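Local coordinates for protein catalase (Corynebacterium glutamicum, PDB 4B7H) that catalyses the breakdown of hydrogen peroxide to water and oxygen at a haem iron, binds NADPH, and is inhibited by nitric oxide, at residues Gln276-Asp282 / Trp297-Pro303; Gly208-Phe214 / Trp225-Phe230; Tyr286-Asp292 / Tyr444-Asp450. All blocks are in the same frame, centred on the assembly; numbering follows the deposited sequence.

Interaction 1 of 3, residues Gln276-Asp282 / Trp297-Pro303; sequences QIMPFED and WSQKDYP. With NDP (NADPH dihydro-nicotinamide-adenine-dinucleotide phosphate), chain H.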
# COMPACT_ATOMS: atom_id res chain seq x y z
N GLN A 276 -2.51 27.45 32.03
CA GLN A 276 -1.48 28.16 32.77
C GLN A 276 -0.81 29.09 31.77
O GLN A 276 -0.58 28.70 30.62
CB GLN A 276 -0.44 27.19 33.34
CG GLN A 276 -0.97 26.24 34.39
CD GLN A 276 0.07 25.24 34.82
OE1 GLN A 276 0.41 24.32 34.07
NE2 GLN A 276 0.59 25.40 36.03
N ILE A 277 -0.51 30.31 32.20
CA ILE A 277 0.13 31.28 31.33
C ILE A 277 1.42 31.78 31.97
O ILE A 277 1.39 32.40 33.03
CB ILE A 277 -0.81 32.47 31.02
CG1 ILE A 277 -2.09 31.97 30.33
CG2 ILE A 277 -0.09 33.51 30.16
CD1 ILE A 277 -3.09 33.07 30.03
N MET A 278 2.55 31.48 31.33
CA MET A 278 3.85 31.96 31.79
C MET A 278 4.35 33.08 30.88
O MET A 278 4.56 32.87 29.69
CB MET A 278 4.86 30.81 31.82
CG MET A 278 6.28 31.25 32.16
SD MET A 278 7.46 29.90 32.02
CE MET A 278 7.02 28.88 33.42
N PRO A 279 4.53 34.28 31.44
CA PRO A 279 5.08 35.37 30.62
C PRO A 279 6.39 34.95 29.95
O PRO A 279 7.18 34.21 30.55
CB PRO A 279 5.32 36.48 31.65
CG PRO A 279 4.30 36.22 32.71
CD PRO A 279 4.22 34.72 32.81
N PHE A 280 6.59 35.40 28.72
CA PHE A 280 7.77 35.04 27.94
C PHE A 280 9.05 35.29 28.74
O PHE A 280 9.97 34.47 28.74
CB PHE A 280 7.78 35.84 26.64
CG PHE A 280 8.80 35.38 25.62
CD1 PHE A 280 8.49 34.37 24.72
CD2 PHE A 280 10.04 36.00 25.54
CE1 PHE A 280 9.43 33.96 23.78
CE2 PHE A 280 10.97 35.60 24.60
CZ PHE A 280 10.66 34.57 23.72
N GLU A 281 9.10 36.42 29.45
CA GLU A 281 10.30 36.79 30.20
C GLU A 281 10.52 35.99 31.50
O GLU A 281 11.59 36.07 32.09
CB GLU A 281 10.31 38.30 30.48
CG GLU A 281 9.24 38.77 31.44
CD GLU A 281 7.94 39.15 30.75
OE1 GLU A 281 7.64 38.62 29.66
OE2 GLU A 281 7.21 40.00 31.31
N ASP A 282 9.51 35.24 31.93
CA ASP A 282 9.62 34.38 33.12
C ASP A 282 10.40 33.09 32.85
O ASP A 282 10.91 32.46 33.78
CB ASP A 282 8.23 33.96 33.61
CG ASP A 282 7.56 35.00 34.50
OD1 ASP A 282 7.93 36.19 34.43
OD2 ASP A 282 6.64 34.60 35.26
N TRP A 297 4.62 22.70 35.43
CA TRP A 297 4.68 24.02 36.05
C TRP A 297 3.81 23.97 37.29
O TRP A 297 2.63 23.62 37.21
CB TRP A 297 4.09 25.09 35.14
CG TRP A 297 4.80 25.36 33.83
CD1 TRP A 297 6.01 24.89 33.41
CD2 TRP A 297 4.30 26.19 32.77
NE1 TRP A 297 6.29 25.37 32.15
CE2 TRP A 297 5.26 26.17 31.74
CE3 TRP A 297 3.12 26.94 32.60
CZ2 TRP A 297 5.08 26.88 30.55
CZ3 TRP A 297 2.95 27.63 31.41
CH2 TRP A 297 3.92 27.60 30.40
N SER A 298 4.37 24.33 38.44
CA SER A 298 3.57 24.33 39.66
C SER A 298 2.37 25.26 39.55
O SER A 298 2.48 26.40 39.08
CB SER A 298 4.42 24.71 40.86
OG SER A 298 3.59 24.83 42.01
N GLN A 299 1.21 24.76 39.98
CA GLN A 299 -0.02 25.56 39.97
C GLN A 299 -0.02 26.61 41.07
O GLN A 299 -0.88 27.49 41.10
CB GLN A 299 -1.24 24.64 40.05
CG GLN A 299 -1.37 23.78 38.79
CD GLN A 299 -2.22 22.55 38.98
OE1 GLN A 299 -1.82 21.59 39.65
NE2 GLN A 299 -3.38 22.54 38.36
N LYS A 300 0.97 26.53 41.96
CA LYS A 300 1.17 27.58 42.95
C LYS A 300 1.88 28.77 42.30
O LYS A 300 1.70 29.91 42.72
CB LYS A 300 1.98 27.07 44.13
CG LYS A 300 1.44 25.79 44.74
CD LYS A 300 2.12 25.46 46.05
CE LYS A 300 2.03 23.98 46.37
NZ LYS A 300 2.43 23.69 47.78
N ASP A 301 2.69 28.49 41.28
CA ASP A 301 3.38 29.55 40.55
C ASP A 301 2.52 30.08 39.41
O ASP A 301 2.51 31.28 39.14
CB ASP A 301 4.72 29.02 40.02
CG ASP A 301 5.66 28.56 41.12
OD1 ASP A 301 5.74 29.24 42.17
OD2 ASP A 301 6.34 27.52 40.93
N TYR A 302 1.80 29.17 38.75
CA TYR A 302 0.98 29.51 37.60
C TYR A 302 -0.39 28.85 37.75
O TYR A 302 -0.59 27.72 37.30
CB TYR A 302 1.69 29.09 36.30
CG TYR A 302 2.98 29.85 36.14
CD1 TYR A 302 2.97 31.16 35.70
CD2 TYR A 302 4.19 29.27 36.50
CE1 TYR A 302 4.15 31.89 35.59
CE2 TYR A 302 5.38 29.99 36.40
CZ TYR A 302 5.34 31.30 35.94
OH TYR A 302 6.51 32.01 35.83
N PRO A 303 -1.32 29.55 38.41
CA PRO A 303 -2.65 28.97 38.65
C PRO A 303 -3.42 28.78 37.35
O PRO A 303 -3.08 29.36 36.33
CB PRO A 303 -3.35 30.04 39.51
CG PRO A 303 -2.25 30.85 40.10
CD PRO A 303 -1.17 30.86 39.07
PA NDP H . -0.68 21.47 43.50
O1A NDP H . -1.06 21.09 44.88
O2A NDP H . -1.11 22.86 43.15
O5B NDP H . -1.34 20.42 42.49
C5B NDP H . -1.23 19.04 42.73
C4B NDP H . -1.91 18.34 41.56
O4B NDP H . -1.80 16.94 41.73
C3B NDP H . -3.40 18.69 41.49
O3B NDP H . -3.77 18.95 40.15
C2B NDP H . -4.05 17.44 42.04
O2B NDP H . -5.39 17.22 41.63
C1B NDP H . -3.08 16.38 41.53
N9A NDP H . -3.28 15.06 42.14
C8A NDP H . -4.02 14.76 43.26
N7A NDP H . -3.97 13.42 43.47
C5A NDP H . -3.22 12.86 42.49
C6A NDP H . -2.85 11.54 42.23
N6A NDP H . -3.52 10.53 42.80
N1A NDP H . -2.05 11.27 41.15
C2A NDP H . -1.62 12.29 40.32
N3A NDP H . -1.99 13.60 40.59
C4A NDP H . -2.78 13.87 41.66
O3 NDP H . 0.92 21.26 43.34
PN NDP H . 1.77 21.55 42.00
O1N NDP H . 0.89 22.06 40.91
O2N NDP H . 2.96 22.33 42.43
O5D NDP H . 2.29 20.09 41.58
C5D NDP H . 2.74 19.18 42.57
C4D NDP H . 2.84 17.79 41.97
O4D NDP H . 1.55 17.39 41.56
C3D NDP H . 3.71 17.79 40.72
O3D NDP H . 5.06 17.48 41.04
C2D NDP H . 3.04 16.74 39.85
O2D NDP H . 3.63 15.49 40.09
C1D NDP H . 1.60 16.67 40.33
N1N NDP H . 0.66 17.26 39.35
C2N NDP H . 0.96 18.48 38.82
C3N NDP H . 0.13 19.11 37.90
C7N NDP H . 0.55 20.43 37.36
O7N NDP H . 0.15 20.79 36.07
N7N NDP H . 1.32 21.24 38.09
C4N NDP H . -1.17 18.48 37.42
C5N NDP H . -1.39 17.15 38.07
C6N NDP H . -0.49 16.61 38.99
P2B NDP H . -6.62 17.70 42.56
O1X NDP H . -6.44 17.09 43.93
O2X NDP H . -6.59 19.21 42.62
O3X NDP H . -7.89 17.21 41.89
O HOH W 1 1.86 21.91 34.35
O HOH W 2 -0.99 30.73 35.01

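Interaction 2 of 3, residues Gly208-Phe214 / Trp225-Phe230; sequences GFGSHTF and WVKYHF. With HEM (protoporphyrin IX containing Fe), chain E.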
# COMPACT_ATOMS: atom_id res chain seq x y z
N GLY A 208 -7.89 15.96 31.10
CA GLY A 208 -6.99 15.92 29.96
C GLY A 208 -5.99 17.05 30.08
O GLY A 208 -6.23 18.03 30.80
N PHE A 209 -4.87 16.93 29.38
CA PHE A 209 -3.82 17.94 29.40
C PHE A 209 -3.15 18.01 28.05
O PHE A 209 -3.02 16.98 27.38
CB PHE A 209 -2.73 17.59 30.42
CG PHE A 209 -3.24 17.34 31.81
CD1 PHE A 209 -3.69 16.08 32.18
CD2 PHE A 209 -3.25 18.36 32.76
CE1 PHE A 209 -4.15 15.83 33.46
CE2 PHE A 209 -3.70 18.12 34.06
CZ PHE A 209 -4.16 16.85 34.41
N GLY A 210 -2.69 19.18 27.63
CA GLY A 210 -1.84 19.27 26.46
C GLY A 210 -0.45 18.74 26.75
O GLY A 210 0.29 18.37 25.84
N SER A 211 -0.11 18.72 28.04
CA SER A 211 1.18 18.28 28.58
C SER A 211 2.34 19.22 28.23
O SER A 211 2.97 19.79 29.13
CB SER A 211 1.52 16.82 28.22
OG SER A 211 0.43 15.95 28.45
N HIS A 212 2.64 19.37 26.94
CA HIS A 212 3.71 20.27 26.51
C HIS A 212 3.40 21.73 26.78
O HIS A 212 2.24 22.15 26.80
CB HIS A 212 3.94 20.22 24.99
CG HIS A 212 4.13 18.85 24.43
ND1 HIS A 212 5.30 18.15 24.55
CD2 HIS A 212 3.29 18.07 23.70
CE1 HIS A 212 5.19 16.99 23.93
NE2 HIS A 212 3.98 16.91 23.40
N THR A 213 4.45 22.52 26.92
CA THR A 213 4.36 23.96 26.77
C THR A 213 4.12 24.30 25.30
O THR A 213 4.86 23.86 24.41
CB THR A 213 5.65 24.58 27.26
OG1 THR A 213 5.78 24.27 28.66
CG2 THR A 213 5.66 26.09 27.06
N PHE A 214 3.06 25.07 25.06
CA PHE A 214 2.81 25.66 23.75
C PHE A 214 2.97 27.17 23.85
O PHE A 214 3.29 27.71 24.92
CB PHE A 214 1.40 25.31 23.29
CG PHE A 214 1.22 23.85 23.00
CD1 PHE A 214 1.60 23.33 21.76
CD2 PHE A 214 0.72 22.99 23.97
CE1 PHE A 214 1.47 21.97 21.49
CE2 PHE A 214 0.58 21.63 23.71
CZ PHE A 214 0.95 21.13 22.46
N TRP A 225 3.92 31.79 27.03
CA TRP A 225 3.94 30.33 27.06
C TRP A 225 2.69 29.81 27.76
O TRP A 225 2.24 30.41 28.75
CB TRP A 225 5.20 29.83 27.76
CG TRP A 225 6.50 30.28 27.12
CD1 TRP A 225 7.42 31.15 27.66
CD2 TRP A 225 7.01 29.89 25.84
NE1 TRP A 225 8.47 31.31 26.79
CE2 TRP A 225 8.25 30.56 25.66
CE3 TRP A 225 6.55 29.05 24.81
CZ2 TRP A 225 9.03 30.39 24.52
CZ3 TRP A 225 7.33 28.89 23.68
CH2 TRP A 225 8.55 29.55 23.54
N VAL A 226 2.11 28.72 27.27
CA VAL A 226 0.89 28.19 27.89
C VAL A 226 0.91 26.67 28.05
O VAL A 226 1.61 25.97 27.31
CB VAL A 226 -0.38 28.58 27.09
CG1 VAL A 226 -0.52 30.09 26.95
CG2 VAL A 226 -0.39 27.90 25.71
N LYS A 227 0.16 26.19 29.03
CA LYS A 227 -0.17 24.77 29.15
C LYS A 227 -1.68 24.62 29.28
O LYS A 227 -2.34 25.35 30.03
CB LYS A 227 0.52 24.12 30.35
CG LYS A 227 2.02 23.91 30.18
CD LYS A 227 2.61 23.12 31.34
CE LYS A 227 4.13 22.95 31.21
NZ LYS A 227 4.54 22.03 30.10
N TYR A 228 -2.23 23.65 28.55
CA TYR A 228 -3.66 23.38 28.58
C TYR A 228 -4.04 22.35 29.63
O TYR A 228 -3.39 21.31 29.75
CB TYR A 228 -4.10 22.83 27.23
CG TYR A 228 -4.03 23.78 26.08
CD1 TYR A 228 -5.00 24.77 25.91
CD2 TYR A 228 -3.03 23.68 25.12
CE1 TYR A 228 -4.96 25.63 24.83
CE2 TYR A 228 -2.97 24.53 24.04
CZ TYR A 228 -3.95 25.51 23.89
OH TYR A 228 -3.91 26.35 22.81
N HIS A 229 -5.13 22.63 30.33
CA HIS A 229 -5.72 21.74 31.30
C HIS A 229 -7.20 21.61 31.04
O HIS A 229 -7.90 22.58 30.94
CB HIS A 229 -5.49 22.29 32.76
CG HIS A 229 -4.04 22.34 33.18
ND1 HIS A 229 -3.55 21.60 34.14
CD2 HIS A 229 -3.04 23.15 32.76
CE1 HIS A 229 -2.30 21.88 34.29
NE2 HIS A 229 -1.99 22.84 33.45
N PHE A 230 -7.67 20.38 30.90
CA PHE A 230 -9.08 20.10 30.66
C PHE A 230 -9.62 19.40 31.90
O PHE A 230 -9.32 18.23 32.15
CB PHE A 230 -9.25 19.25 29.40
CG PHE A 230 -8.53 19.82 28.19
CD1 PHE A 230 -8.90 21.06 27.67
CD2 PHE A 230 -7.49 19.13 27.60
CE1 PHE A 230 -8.24 21.59 26.57
CE2 PHE A 230 -6.83 19.66 26.50
CZ PHE A 230 -7.20 20.89 25.99
CHA HEM E . -0.63 8.60 18.89
CHB HEM E . 4.00 9.76 17.98
CHC HEM E . 4.38 11.45 22.50
CHD HEM E . -0.42 11.66 22.69
C1A HEM E . 0.59 8.75 18.26
C2A HEM E . 0.88 8.37 16.89
C3A HEM E . 2.16 8.71 16.64
C4A HEM E . 2.71 9.30 17.84
CMA HEM E . 2.96 8.55 15.35
CAA HEM E . -0.12 7.73 15.91
CBA HEM E . -0.91 8.82 15.20
CGA HEM E . -1.78 8.28 14.09
O1A HEM E . -2.90 8.82 13.93
O2A HEM E . -1.38 7.34 13.36
C1B HEM E . 4.53 10.29 19.13
C2B HEM E . 5.90 10.69 19.33
C3B HEM E . 6.01 11.14 20.60
C4B HEM E . 4.70 11.06 21.21
CMB HEM E . 7.00 10.57 18.25
CAB HEM E . 7.23 11.71 21.35
CBB HEM E . 8.23 12.32 20.73
C1C HEM E . 3.11 11.82 22.88
C2C HEM E . 2.73 12.78 23.91
C3C HEM E . 1.39 12.82 23.95
C4C HEM E . 0.89 11.92 22.94
CMC HEM E . 3.73 13.57 24.79
CAC HEM E . 0.44 13.70 24.80
CBC HEM E . 0.79 14.92 25.26
C1D HEM E . -0.90 10.80 21.74
C2D HEM E . -2.28 10.48 21.59
C3D HEM E . -2.36 9.54 20.42
C4D HEM E . -1.02 9.38 19.95
CMD HEM E . -3.44 10.99 22.46
CAD HEM E . -3.65 8.94 19.87
CBD HEM E . -4.35 10.01 19.03
CGD HEM E . -5.65 9.39 18.60
O1D HEM E . -5.85 9.17 17.38
O2D HEM E . -6.49 9.09 19.49
NA HEM E . 1.72 9.32 18.82
NB HEM E . 3.82 10.53 20.29
NC HEM E . 1.95 11.32 22.30
ND HEM E . -0.17 10.12 20.76
FE HEM E . 1.83 10.28 20.58
O HOH W 3 -0.72 20.62 30.11
O HOH W 4 -0.35 21.83 27.57

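Interaction 3 of 3, residues Tyr286-Asp292 / Tyr444-Asp450; sequences YRWNPFD and YVKHQDD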
# COMPACT_ATOMS: atom_id res chain seq x y z
N TYR A 286 12.70 30.38 35.67
CA TYR A 286 11.83 29.46 36.40
C TYR A 286 12.69 28.38 37.07
O TYR A 286 13.75 28.01 36.54
CB TYR A 286 10.76 28.83 35.50
CG TYR A 286 9.68 28.12 36.30
CD1 TYR A 286 9.06 28.76 37.36
CD2 TYR A 286 9.31 26.81 36.00
CE1 TYR A 286 8.09 28.12 38.11
CE2 TYR A 286 8.34 26.16 36.75
CZ TYR A 286 7.73 26.83 37.80
OH TYR A 286 6.77 26.20 38.55
N ARG A 287 12.25 27.90 38.23
CA ARG A 287 13.03 26.92 38.99
C ARG A 287 13.24 25.61 38.22
O ARG A 287 14.22 24.89 38.46
CB ARG A 287 12.40 26.66 40.37
CG ARG A 287 11.01 26.04 40.29
CD ARG A 287 10.36 25.87 41.66
NE ARG A 287 11.05 24.88 42.47
CZ ARG A 287 10.49 24.24 43.50
NH1 ARG A 287 9.23 24.49 43.82
NH2 ARG A 287 11.19 23.34 44.19
N TRP A 288 12.32 25.31 37.31
CA TRP A 288 12.44 24.16 36.41
C TRP A 288 12.53 24.62 34.96
O TRP A 288 12.02 25.69 34.61
CB TRP A 288 11.25 23.21 36.58
CG TRP A 288 11.32 22.44 37.86
CD1 TRP A 288 12.29 21.56 38.23
CD2 TRP A 288 10.38 22.49 38.95
NE1 TRP A 288 12.02 21.05 39.48
CE2 TRP A 288 10.85 21.60 39.94
CE3 TRP A 288 9.19 23.19 39.17
CZ2 TRP A 288 10.17 21.40 41.15
CZ3 TRP A 288 8.51 22.98 40.37
CH2 TRP A 288 9.00 22.10 41.34
N ASN A 289 13.16 23.82 34.11
CA ASN A 289 13.16 24.14 32.69
C ASN A 289 11.72 24.09 32.18
O ASN A 289 11.05 23.07 32.31
CB ASN A 289 14.03 23.15 31.91
CG ASN A 289 14.18 23.53 30.44
OD1 ASN A 289 13.19 23.67 29.72
ND2 ASN A 289 15.42 23.69 29.99
N PRO A 290 11.23 25.21 31.61
CA PRO A 290 9.80 25.29 31.28
C PRO A 290 9.42 24.53 30.01
O PRO A 290 8.23 24.44 29.71
CB PRO A 290 9.56 26.79 31.12
CG PRO A 290 10.88 27.34 30.71
CD PRO A 290 11.92 26.50 31.40
N PHE A 291 10.41 23.98 29.31
CA PHE A 291 10.19 23.29 28.04
C PHE A 291 10.46 21.79 28.13
O PHE A 291 10.36 21.08 27.12
CB PHE A 291 11.09 23.91 26.96
CG PHE A 291 11.02 25.41 26.91
CD1 PHE A 291 9.81 26.06 26.69
CD2 PHE A 291 12.17 26.17 27.07
CE1 PHE A 291 9.75 27.45 26.64
CE2 PHE A 291 12.12 27.56 27.02
CZ PHE A 291 10.91 28.20 26.80
N ASP A 292 10.83 21.32 29.32
CA ASP A 292 11.10 19.91 29.59
C ASP A 292 9.78 19.25 29.92
O ASP A 292 9.18 19.54 30.96
CB ASP A 292 12.07 19.81 30.78
CG ASP A 292 12.40 18.37 31.18
OD1 ASP A 292 11.78 17.41 30.66
OD2 ASP A 292 13.28 18.20 32.04
N TYR A 444 19.20 19.78 27.94
CA TYR A 444 18.38 20.98 28.09
C TYR A 444 19.14 21.98 28.98
O TYR A 444 19.96 21.58 29.81
CB TYR A 444 17.04 20.65 28.76
CG TYR A 444 15.98 20.05 27.86
CD1 TYR A 444 16.16 18.79 27.29
CD2 TYR A 444 14.79 20.73 27.60
CE1 TYR A 444 15.18 18.23 26.47
CE2 TYR A 444 13.82 20.17 26.79
CZ TYR A 444 14.02 18.92 26.23
OH TYR A 444 13.04 18.37 25.42
N VAL A 445 18.85 23.27 28.81
CA VAL A 445 19.39 24.28 29.72
C VAL A 445 19.03 23.88 31.16
O VAL A 445 17.88 23.53 31.44
CB VAL A 445 18.87 25.69 29.37
CG1 VAL A 445 19.33 26.71 30.40
CG2 VAL A 445 19.33 26.08 27.99
N LYS A 446 20.02 23.91 32.05
CA LYS A 446 19.82 23.40 33.40
C LYS A 446 19.31 24.49 34.32
O LYS A 446 20.01 25.47 34.59
CB LYS A 446 21.12 22.80 33.95
CG LYS A 446 20.95 22.02 35.26
CD LYS A 446 22.21 21.24 35.60
CE LYS A 446 22.03 20.37 36.83
NZ LYS A 446 22.04 21.17 38.09
N HIS A 447 18.09 24.31 34.80
CA HIS A 447 17.51 25.21 35.78
C HIS A 447 17.78 24.69 37.19
O HIS A 447 18.15 23.54 37.38
CB HIS A 447 16.02 25.42 35.52
CG HIS A 447 15.73 26.18 34.26
ND1 HIS A 447 14.87 27.26 34.22
CD2 HIS A 447 16.17 26.00 32.99
CE1 HIS A 447 14.80 27.72 32.99
NE2 HIS A 447 15.58 26.98 32.22
N GLN A 448 17.59 25.57 38.17
CA GLN A 448 17.99 25.35 39.56
C GLN A 448 17.57 23.99 40.12
O GLN A 448 18.37 23.29 40.76
CB GLN A 448 17.40 26.47 40.41
CG GLN A 448 17.77 26.44 41.87
CD GLN A 448 17.24 27.67 42.59
OE1 GLN A 448 16.19 27.63 43.22
NE2 GLN A 448 17.97 28.77 42.48
N ASP A 449 16.33 23.60 39.88
CA ASP A 449 15.80 22.39 40.50
C ASP A 449 15.60 21.24 39.52
O ASP A 449 14.87 20.29 39.81
CB ASP A 449 14.50 22.71 41.25
CG ASP A 449 14.71 23.65 42.43
OD1 ASP A 449 15.81 23.61 43.02
OD2 ASP A 449 13.79 24.42 42.77
N ASP A 450 16.25 21.29 38.36
CA ASP A 450 16.11 20.22 37.37
C ASP A 450 16.85 18.96 37.78
O ASP A 450 18.08 18.97 37.93
CB ASP A 450 16.62 20.66 35.99
CG ASP A 450 15.69 21.64 35.30
OD1 ASP A 450 14.49 21.68 35.62
OD2 ASP A 450 16.17 22.34 34.39
O HOH W 5 16.60 28.22 37.56
O HOH W 6 16.37 24.15 27.24

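Interaction 1 of 3, residues Gln276-Asp282 / Trp297-Pro303
The indole of W297 carries M278 on one face: the methyl CE sits 3.8 Å from the centroid of the five-membered ring, 14° off its normal, a CH-pi contact, while SD lies over the six-membered ring, a Met-aromatic contact. At the same indole's edge, near its plane, runs Q276 CB. M278 also serves the phenol of Y302, setting its CB over one face, displaced from the ring centre, and bringing CE to 3.6 Å from Y302 CE2. One methionine thus touches both rings. Its CG is anti to the backbone N (chi1 174°), and the chain bends at its last torsion, bringing the methyl back over the indole. At the phenol's edge, Y302 OH donates to D282 OD2 over 2.7 Å, meeting the anti side of the carboxylate.

These residues join the last part of barrel strand 270-279 to the loop that leads into strand 305-314, which carries part of the NADPH pocket of the catalase fold. S298 OG accepts from K300 N in an ST turn and donates to phosphate oxygen O2N, while Q299 N donates to O1N. W297 O receives two N-H groups: the nicotinamide amide N7N, and Q276 NE2 at 3.0 Å, which comes from above the carbonyl plane along a nearly straight bond (174°). Q276 NE2 spends its other proton on Y302 O at 2.9 Å, in the carbonyl plane. Both acceptors lie in the Q276 amide plane, which fixes its rotation, and OE1 accepts from H229 NE2 and lies 2.8 Å from a water that also approaches nicotinamide O7N and accepts from W297 N.

Interaction 2 of 3, residues Gly208-Phe214 / Trp225-Phe230
G208 and F230 form an antiparallel hydrogen-bonded pair: F230 N donates to G208 O over 2.8 Å and G208 N to F230 O. With no side chain on G208, the F230 ring lies tightly against the backbone, its CD2 3.6 Å from G208 C. In the neighbouring non-hydrogen-bonded pair, H229 ND1 lies at the edge of the F209 ring, 3.5 Å from CE2, while NE2 is held by Q276 OE1 and the side chain touches the NADPH. A second hydrogen-bonded pair, F214 with V226, closes the other end. Between the ladders the register slips and loop 210-213 leaves strand 223-232 toward the haem, where S211 OG comes within 3.4 Å of vinyl carbon CBC while its hydrogen bond goes to T144 O.

The looser middle is spanned by water and one lysine. One water links Y228 N to H212 O, and another accepts a weak hydrogen bond from S211 N and donates to Y228 O. K227, extended until its bend at chi4 (-70°), donates from NZ to S211 O and T213 OG1, each at 2.9 Å. W297 adds a cation-pi contact to this lysine, and T213 OG1 also bonds P290 O.

The H212 imidazole, held by D342 and R348, approaches the haem methyl CMC through NE2. An ammonium buried among neutral oxygens and an indole is probably stabilised by dipoles and pi electrons, and it ties the haem-lining loop to the barrel strand.

Interaction 3 of 3, residues Tyr286-Asp292 / Tyr444-Asp450
H447 lays one face of its imidazole over the backbone of N289, whose CA stands 3.6 Å from the ring centroid and 11° off the normal, a CH-pi contact. In the ring plane, ND1 donates to Y286 O at 2.7 Å, so the rotation of the imidazole is set by one straight bond and one covered face. Beside it, N289 ND2 donates to V445 O at 2.9 Å, in the carbonyl plane on a lone pair, with CG anti to the backbone N (chi1 -174°) directing the amide across the contact. Y444 turns the edge of its phenol toward that amide. D450 OD1 uses its syn lone pair for N289 N (2.9 Å), and D449 N donates to R287 O. R287 NE binds D449 OD2 at 2.8 Å in a salt bridge on the anti lone pair, which involves two partly exposed residues.

A second shell holds these groups. N289 OD1 accepts from F291 N in an Asx turn, a water ties ND2 to V445 N, and D450 OD2 takes H447 N from above the carboxylate plane.

Further out, W288 lies over the R287 guanidinium and packs on helix 454-463, joining the barrel's loop to the C-terminal helical region, while Q42 of a neighbouring subunit packs on N289. Backbone N-H groups of both loops thus converge on the buried D450 carboxylate and probably stabilise its negative charge.

How the interactions relate
Interactions 1 and 2 share neighbouring strands 270-279 and 223-232, their centres 11 Å apart, with M278 N 2.8 Å from W225 O; the geometry is consistent with Q276 helping to orient H229, whose side chain is about 3 Å from the NADPH. Interaction 3, centred about 13 Å from interaction 1 and 17 Å from interaction 2, reaches the former through Y286 OH, which lies 2.8 Å from D301 OD2 and 3.0 Å from S298 N, beside the phosphate-binding residues. P290 O of interaction 3 bonds to both others, at T213 and W297 NE1. Toward the active site, the H212 side chain is about 8 Å from nitric oxide, and that of Q276 about 13 Å from a haem.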